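Local atomic coordinates of HI1317 (Haemophilus influenzae, PDB entry 1JOV), a protein that probably interconverts the alpha and beta anomers of D-glucose 6-phosphate. Residues D20-T32 / I35-Q48. Residues are numbered along the deposited sequence; the frame is centred on the assembly and turned at random.
Sequences DIPVLHLKHAVGT and ISLQGAQLISWKPQ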
loop_
_atom_site.group_PDB
_atom_site.type_symbol
_atom_site.label_atom_id
_atom_site.label_comp_id
_atom_site.label_asym_id
_atom_site.label_seq_id
_atom_site.Cartn_x
_atom_site.Cartn_y
_atom_site.Cartn_z
ATOM N N ASP A 20 14.514 3.635 -13.921
ATOM C CA ASP A 20 15.011 4.834 -13.192
ATOM C C ASP A 20 15.090 4.720 -11.661
ATOM O O ASP A 20 15.777 5.508 -11.014
ATOM C CB ASP A 20 14.056 6.003 -13.454
ATOM C CG ASP A 20 14.240 6.613 -14.828
ATOM O OD1 ASP A 20 15.221 6.260 -15.511
ATOM O OD2 ASP A 20 13.408 7.446 -15.219
ATOM N N ILE A 21 14.377 3.783 -11.045
ATOM C CA ILE A 21 14.180 3.755 -9.615
ATOM C C ILE A 21 14.865 2.600 -8.843
ATOM O O ILE A 21 14.768 1.440 -9.249
ATOM C CB ILE A 21 12.668 3.623 -9.397
ATOM C CG1 ILE A 21 11.888 4.900 -9.743
ATOM C CG2 ILE A 21 12.395 3.203 -7.950
ATOM C CD1 ILE A 21 10.408 4.676 -9.915
ATOM N N PRO A 22 15.551 2.901 -7.730
ATOM C CA PRO A 22 16.229 1.852 -6.933
ATOM C C PRO A 22 15.202 1.107 -6.087
ATOM O O PRO A 22 14.304 1.790 -5.510
ATOM C CB PRO A 22 17.220 2.643 -6.091
ATOM C CG PRO A 22 16.826 4.056 -6.261
ATOM C CD PRO A 22 15.742 4.244 -7.178
ATOM N N VAL A 23 15.302 -0.194 -6.056
ATOM C CA VAL A 23 14.379 -1.074 -5.377
ATOM C C VAL A 23 15.130 -2.082 -4.533
ATOM O O VAL A 23 16.001 -2.816 -5.008
ATOM C CB VAL A 23 13.446 -1.811 -6.397
ATOM C CG1 VAL A 23 12.494 -2.773 -5.674
ATOM C CG2 VAL A 23 12.687 -0.793 -7.221
ATOM N N LEU A 24 14.791 -2.192 -3.250
ATOM C CA LEU A 24 15.377 -3.233 -2.482
ATOM C C LEU A 24 14.695 -4.532 -2.758
ATOM O O LEU A 24 13.436 -4.597 -2.769
ATOM C CB LEU A 24 15.209 -2.956 -0.985
ATOM C CG LEU A 24 16.036 -1.912 -0.424
ATOM C CD1 LEU A 24 15.545 -1.514 0.988
ATOM C CD2 LEU A 24 17.445 -2.476 -0.319
ATOM N N HIS A 25 15.500 -5.593 -2.902
ATOM C CA HIS A 25 14.984 -6.944 -3.006
ATOM C C HIS A 25 15.358 -7.764 -1.749
ATOM O O HIS A 25 16.529 -7.922 -1.429
ATOM C CB HIS A 25 15.605 -7.691 -4.192
ATOM C CG HIS A 25 15.239 -7.156 -5.579
ATOM N ND1 HIS A 25 15.190 -7.954 -6.695
ATOM C CD2 HIS A 25 14.909 -5.904 -5.968
ATOM C CE1 HIS A 25 14.840 -7.235 -7.748
ATOM N NE2 HIS A 25 14.667 -5.979 -7.329
ATOM N N LEU A 26 14.370 -8.297 -1.040
ATOM C CA LEU A 26 14.577 -9.149 0.106
ATOM C C LEU A 26 14.200 -10.614 -0.256
ATOM O O LEU A 26 13.111 -10.868 -0.829
ATOM C CB LEU A 26 13.575 -8.685 1.119
ATOM C CG LEU A 26 13.672 -9.542 2.368
ATOM C CD1 LEU A 26 15.014 -9.416 3.087
ATOM C CD2 LEU A 26 12.477 -9.218 3.329
ATOM N N LYS A 27 15.106 -11.566 0.013
ATOM C CA LYS A 27 14.809 -13.000 -0.138
ATOM C C LYS A 27 15.270 -13.714 1.115
ATOM O O LYS A 27 16.480 -13.776 1.387
ATOM C CB LYS A 27 15.517 -13.597 -1.341
ATOM C CG LYS A 27 14.871 -13.143 -2.602
ATOM C CD LYS A 27 15.513 -13.835 -3.845
ATOM C CE LYS A 27 14.906 -13.314 -5.157
ATOM N NZ LYS A 27 14.704 -11.818 -5.154
ATOM N N HIS A 28 14.302 -14.192 1.877
ATOM C CA HIS A 28 14.591 -14.665 3.221
ATOM C C HIS A 28 13.712 -15.817 3.537
ATOM O O HIS A 28 12.853 -16.124 2.775
ATOM C CB HIS A 28 14.267 -13.530 4.178
ATOM C CG HIS A 28 14.516 -13.843 5.639
ATOM N ND1 HIS A 28 15.694 -13.525 6.245
ATOM C CD2 HIS A 28 13.692 -14.279 6.613
ATOM C CE1 HIS A 28 15.621 -13.809 7.540
ATOM N NE2 HIS A 28 14.413 -14.252 7.790
ATOM N N ALA A 29 14.024 -16.504 4.618
ATOM C CA ALA A 29 13.144 -17.599 5.004
ATOM C C ALA A 29 11.706 -17.156 5.067
ATOM O O ALA A 29 10.794 -17.896 4.657
ATOM C CB ALA A 29 13.565 -18.134 6.332
ATOM N N VAL A 30 11.468 -15.942 5.572
ATOM C CA VAL A 30 10.110 -15.465 5.715
ATOM C C VAL A 30 9.406 -15.166 4.380
ATOM O O VAL A 30 8.147 -15.047 4.326
ATOM C CB VAL A 30 10.090 -14.252 6.616
ATOM C CG1 VAL A 30 10.705 -14.578 8.017
ATOM C CG2 VAL A 30 10.892 -13.192 5.979
ATOM N N GLY A 31 10.164 -15.138 3.288
ATOM C CA GLY A 31 9.584 -14.900 2.003
ATOM C C GLY A 31 10.351 -13.852 1.203
ATOM O O GLY A 31 11.518 -13.607 1.458
ATOM N N THR A 32 9.682 -13.192 0.253
ATOM C CA THR A 32 10.398 -12.217 -0.563
ATOM C C THR A 32 9.621 -10.886 -0.568
ATOM O O THR A 32 8.422 -10.870 -0.307
ATOM C CB THR A 32 10.459 -12.673 -1.991
ATOM O OG1 THR A 32 9.118 -12.816 -2.520
ATOM C CG2 THR A 32 11.064 -14.087 -2.076
ATOM N N ILE A 35 10.909 -3.312 -2.339
ATOM C CA ILE A 35 10.514 -1.982 -1.825
ATOM C C ILE A 35 11.169 -0.891 -2.667
ATOM O O ILE A 35 12.403 -0.766 -2.711
ATOM C CB ILE A 35 10.971 -1.740 -0.362
ATOM C CG1 ILE A 35 10.447 -2.902 0.528
ATOM C CG2 ILE A 35 10.437 -0.320 0.130
ATOM C CD1 ILE A 35 11.334 -4.200 0.721
ATOM N N SER A 36 10.388 -0.072 -3.333
ATOM C CA SER A 36 10.974 0.993 -4.100
ATOM C C SER A 36 11.456 2.090 -3.105
ATOM O O SER A 36 10.707 2.563 -2.220
ATOM C CB SER A 36 9.879 1.631 -4.963
ATOM O OG SER A 36 10.217 2.959 -5.299
ATOM N N LEU A 37 12.654 2.611 -3.281
ATOM C CA LEU A 37 13.075 3.734 -2.395
ATOM C C LEU A 37 12.299 5.041 -2.732
ATOM O O LEU A 37 12.160 5.933 -1.890
ATOM C CB LEU A 37 14.582 3.949 -2.505
ATOM C CG LEU A 37 15.506 2.831 -2.013
ATOM C CD1 LEU A 37 16.930 3.363 -1.850
ATOM C CD2 LEU A 37 14.997 2.239 -0.700
ATOM N N GLN A 38 11.764 5.089 -3.958
ATOM C CA GLN A 38 10.926 6.206 -4.303
ATOM C C GLN A 38 9.608 5.918 -3.534
ATOM O O GLN A 38 8.945 4.911 -3.786
ATOM C CB GLN A 38 10.615 6.370 -5.776
ATOM C CG GLN A 38 9.558 7.433 -6.027
ATOM C CD GLN A 38 9.255 7.601 -7.488
ATOM O OE1 GLN A 38 10.113 8.047 -8.247
ATOM N NE2 GLN A 38 8.121 7.314 -8.107
ATOM N N GLY A 39 9.240 6.796 -2.651
ATOM C CA GLY A 39 7.969 6.677 -1.897
ATOM C C GLY A 39 8.038 5.578 -0.794
ATOM O O GLY A 39 6.950 5.207 -0.274
ATOM N N ALA A 40 9.225 5.083 -0.470
ATOM C CA ALA A 40 9.357 3.954 0.488
ATOM C C ALA A 40 8.213 2.996 0.202
ATOM O O ALA A 40 7.436 2.626 1.133
ATOM C CB ALA A 40 9.258 4.523 1.934
ATOM N N GLN A 41 8.061 2.563 -1.049
ATOM C CA GLN A 41 6.861 1.897 -1.459
ATOM C C GLN A 41 6.974 0.388 -1.596
ATOM O O GLN A 41 7.685 -0.121 -2.472
ATOM C CB GLN A 41 6.340 2.509 -2.761
ATOM C CG GLN A 41 4.993 2.099 -3.155
ATOM C CD GLN A 41 4.464 3.023 -4.251
ATOM O OE1 GLN A 41 4.762 4.212 -4.309
ATOM N NE2 GLN A 41 3.563 2.424 -5.084
ATOM N N LEU A 42 6.470 -0.370 -0.629
ATOM C CA LEU A 42 6.455 -1.836 -0.802
ATOM C C LEU A 42 5.668 -2.204 -2.105
ATOM O O LEU A 42 4.508 -1.747 -2.278
ATOM C CB LEU A 42 5.707 -2.383 0.420
ATOM C CG LEU A 42 5.622 -3.924 0.481
ATOM C CD1 LEU A 42 6.963 -4.739 0.510
ATOM C CD2 LEU A 42 4.762 -4.293 1.722
ATOM N N ILE A 43 6.351 -2.805 -3.081
ATOM C CA ILE A 43 5.634 -3.245 -4.275
ATOM C C ILE A 43 5.403 -4.720 -4.517
ATOM O O ILE A 43 4.668 -5.077 -5.459
ATOM C CB ILE A 43 6.330 -2.578 -5.508
ATOM C CG1 ILE A 43 7.830 -2.859 -5.500
ATOM C CG2 ILE A 43 6.057 -1.074 -5.388
ATOM C CD1 ILE A 43 8.526 -2.541 -6.844
ATOM N N SER A 44 6.019 -5.548 -3.674
ATOM C CA SER A 44 5.804 -7.003 -3.791
ATOM C C SER A 44 6.015 -7.623 -2.403
ATOM O O SER A 44 6.894 -7.200 -1.654
ATOM C CB SER A 44 6.851 -7.586 -4.724
ATOM O OG SER A 44 6.819 -9.027 -4.761
ATOM N N TRP A 45 5.185 -8.563 -2.091
ATOM C CA TRP A 45 5.386 -9.294 -0.831
ATOM C C TRP A 45 4.830 -10.700 -1.005
ATOM O O TRP A 45 3.638 -10.861 -1.221
ATOM C CB TRP A 45 4.829 -8.560 0.428
ATOM C CG TRP A 45 4.901 -9.437 1.624
ATOM C CD1 TRP A 45 6.012 -10.020 2.175
ATOM C CD2 TRP A 45 3.787 -9.846 2.436
ATOM N NE1 TRP A 45 5.663 -10.732 3.303
ATOM C CE2 TRP A 45 4.290 -10.728 3.412
ATOM C CE3 TRP A 45 2.413 -9.625 2.384
ATOM C CZ2 TRP A 45 3.467 -11.283 4.387
ATOM C CZ3 TRP A 45 1.581 -10.210 3.341
ATOM C CH2 TRP A 45 2.124 -11.065 4.288
ATOM N N LYS A 46 5.690 -11.704 -0.947
ATOM C CA LYS A 46 5.179 -13.073 -1.129
ATOM C C LYS A 46 5.701 -13.852 0.075
ATOM O O LYS A 46 6.879 -14.224 0.158
ATOM C CB LYS A 46 5.674 -13.622 -2.448
ATOM C CG LYS A 46 4.911 -14.835 -2.970
ATOM C CD LYS A 46 5.449 -15.189 -4.398
ATOM C CE LYS A 46 4.881 -16.498 -4.925
ATOM N NZ LYS A 46 5.431 -16.863 -6.280
ATOM N N PRO A 47 4.877 -13.977 1.095
ATOM C CA PRO A 47 5.303 -14.729 2.291
ATOM C C PRO A 47 5.457 -16.255 1.941
ATOM O O PRO A 47 4.980 -16.759 0.964
ATOM C CB PRO A 47 4.180 -14.570 3.262
ATOM C CG PRO A 47 3.105 -13.903 2.540
ATOM C CD PRO A 47 3.568 -13.368 1.230
ATOM N N GLN A 48 6.199 -16.935 2.767
ATOM C CA GLN A 48 6.596 -18.336 2.470
ATOM C C GLN A 48 5.356 -19.179 2.165
ATOM O O GLN A 48 4.357 -19.173 2.906
ATOM C CB GLN A 48 7.394 -18.879 3.636
ATOM C CG GLN A 48 8.273 -20.053 3.329
ATOM C CD GLN A 48 9.253 -19.763 2.245
ATOM O OE1 GLN A 48 9.108 -20.342 1.180
ATOM N NE2 GLN A 48 10.257 -18.854 2.484
HETATM O O HOH W 1 7.169 -12.243 4.792
HETATM O O HOH W 2 8.839 -10.240 -3.690
#
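Ile35 and Leu24 form a hydrogen-bonded antiparallel pair, Leu24 N to Ile35 O 2.8 Å and Ile35 N to Leu24 O 2.9 Å, in the last three strands of a five-stranded meander of the aldose 1-epimerase beta-sandwich fold, where 31-36 pairs with 21-28 and 41-47. On this pair's face, Ile35 CD1 packs near Leu24 CB, and Leu110 and Phe112 cover Ile35. Ser36, the non-hydrogen-bonded partner of Val23, puts OG anti to its backbone N (chi1 156°), touching Ile21 CG2 and donating to an in-plane lone pair of Gln38 O (2.8 Å). Leu37 N makes a nearly straight hydrogen bond to Pro22 O (171° at the hydrogen), and the Leu37 side chain crosses that of Leu24 at an angle, CD2 meeting CD1 at 4.2 Å. The Gln38 amide lies against Ile21 CD1, with OE1 held by Gly66 N. After the type II turn 37-40, Ile43 CD1 reaches Val23 CG1 (4.1 Å); Ile43 and Ser44 face Lys34, a classic beta bulge. Ser44 OG, hydrogen-bonded to Asp53 OD2, meets Thr32 OG1 through one water. Trp45 NE1 donates to another, which binds Val30 O. Lys46 and Thr32 form a hydrogen-bonded pair, N to O both ways, and Lys46 CB lies 3.5 Å from Thr32 OG1. Pro47 CD lies over the Trp45 ring centre, 3.5 Å above its plane. Gln48 N hydrogen-bonds to Val30 O at 3.1 Å, from above the carbonyl plane.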